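Carbonic anhydrase (PDB 1DDZ) probably catalyses the reversible hydration of carbon dioxide to hydrogencarbonate and a proton, as a zinc-dependent beta-class carbonic anhydrase. Local coordinates at residues K36-I39 with F40-E44. Sequence-based numbering, arbitrary orientation.
Sequences KSNI and FANNE
Phe40 sets CG beside its own backbone N, anti to the carbonyl carbon (chi1 -65°), while Ile39 sets CG1 between its backbone N and carbonyl carbon (chi1 60°), and the two side chains run side by side. Together with Ser37 they form the N-capped first turn of helix 38-53. Ile39 CG1 sits over one face of the Phe40 ring, 4.2 Å from its centroid and shifted toward the rim, a CH-pi contact. Ser37 N lies in the ring plane at the edge, 3.8 Å from Phe40 CD1. Ser37 is the N-cap: its OG accepts from Ile39 N at 3.2 Å in an almost straight bond, and its carbonyl O takes a longer bond from Phe40 N, with the donor well above the carbonyl plane. The regular helical pattern then takes over, Asn42 N to Asn38 O and Asn43 N to Ile39 O, each 2.8 Å. This helix start packs on the second carbonic anhydrase unit of the chain: Phe40 touches Gln464 and Val466 of strand 462-468, and Ile39 reaches Arg378 and Ile339. Buried Asn43 fastens the same surface, its ND2 giving hydrogen bonds to Ile338 O and Gly473 O and its OD1 accepting from Leu475 N. The side chain of Asn43 lies about 11 Å from that of His384, a ligand of the second zinc ion. An alanine in place of Phe40 would remove the ring, and is likely to leave a gap between the cap, Ile39 CG1 and strand 462-468. On the more exposed side, the amides of Asn38 and Asn42 lie one turn apart with their planes 74° to each other, Asn38 OD1 3.1 Å from Asn42 ND2.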
# COMPACT_ATOMS: atom_id res chain seq x y z
N LYS A 36 -25.51 18.51 -15.65
CA LYS A 36 -26.91 18.07 -15.60
C LYS A 36 -27.47 17.60 -14.24
O LYS A 36 -28.59 17.98 -13.85
CB LYS A 36 -27.12 16.97 -16.64
CG LYS A 36 -26.63 17.34 -18.04
CD LYS A 36 -27.54 18.36 -18.71
CE LYS A 36 -26.94 18.86 -20.02
NZ LYS A 36 -25.77 19.76 -19.81
N SER A 37 -26.73 16.73 -13.56
CA SER A 37 -27.14 16.17 -12.29
C SER A 37 -27.77 17.18 -11.32
O SER A 37 -27.54 18.39 -11.39
CB SER A 37 -25.95 15.46 -11.62
OG SER A 37 -26.27 14.98 -10.31
N ASN A 38 -28.57 16.65 -10.40
CA ASN A 38 -29.21 17.48 -9.41
C ASN A 38 -28.18 17.99 -8.40
O ASN A 38 -28.44 18.95 -7.70
CB ASN A 38 -30.42 16.78 -8.76
CG ASN A 38 -30.06 15.92 -7.56
OD1 ASN A 38 -30.71 16.01 -6.51
ND2 ASN A 38 -29.07 15.05 -7.71
N ILE A 39 -26.98 17.41 -8.40
CA ILE A 39 -25.95 17.88 -7.48
C ILE A 39 -25.53 19.31 -7.82
O ILE A 39 -25.19 20.08 -6.94
CB ILE A 39 -24.68 16.98 -7.40
CG1 ILE A 39 -23.98 16.83 -8.75
CG2 ILE A 39 -25.03 15.64 -6.78
CD1 ILE A 39 -22.57 16.32 -8.60
N PHE A 40 -25.58 19.66 -9.10
CA PHE A 40 -25.22 21.01 -9.52
C PHE A 40 -26.34 21.96 -9.07
O PHE A 40 -26.09 23.03 -8.53
CB PHE A 40 -25.00 21.03 -11.02
CG PHE A 40 -23.85 20.20 -11.46
CD1 PHE A 40 -24.05 19.00 -12.14
CD2 PHE A 40 -22.54 20.61 -11.18
CE1 PHE A 40 -22.98 18.22 -12.54
CE2 PHE A 40 -21.46 19.83 -11.58
CZ PHE A 40 -21.68 18.63 -12.26
N ALA A 41 -27.57 21.51 -9.21
CA ALA A 41 -28.71 22.30 -8.78
C ALA A 41 -28.66 22.51 -7.25
O ALA A 41 -28.96 23.59 -6.74
CB ALA A 41 -30.00 21.59 -9.16
N ASN A 42 -28.28 21.46 -6.53
CA ASN A 42 -28.20 21.51 -5.08
C ASN A 42 -27.04 22.38 -4.66
O ASN A 42 -27.16 23.17 -3.73
CB ASN A 42 -28.09 20.11 -4.50
CG ASN A 42 -29.43 19.42 -4.44
OD1 ASN A 42 -30.45 20.07 -4.20
ND2 ASN A 42 -29.46 18.11 -4.67
N ASN A 43 -25.92 22.26 -5.35
CA ASN A 43 -24.77 23.09 -5.07
C ASN A 43 -25.13 24.56 -5.27
O ASN A 43 -24.69 25.42 -4.50
CB ASN A 43 -23.63 22.76 -6.01
CG ASN A 43 -22.55 23.80 -5.98
OD1 ASN A 43 -22.28 24.47 -6.97
ND2 ASN A 43 -21.91 23.94 -4.83
N GLU A 44 -25.92 24.84 -6.30
CA GLU A 44 -26.32 26.20 -6.60
C GLU A 44 -27.24 26.74 -5.51
O GLU A 44 -27.03 27.84 -4.99
CB GLU A 44 -26.99 26.25 -7.96
CG GLU A 44 -27.34 27.66 -8.44
CD GLU A 44 -26.13 28.59 -8.57
OE1 GLU A 44 -26.35 29.79 -8.81
OE2 GLU A 44 -24.98 28.14 -8.43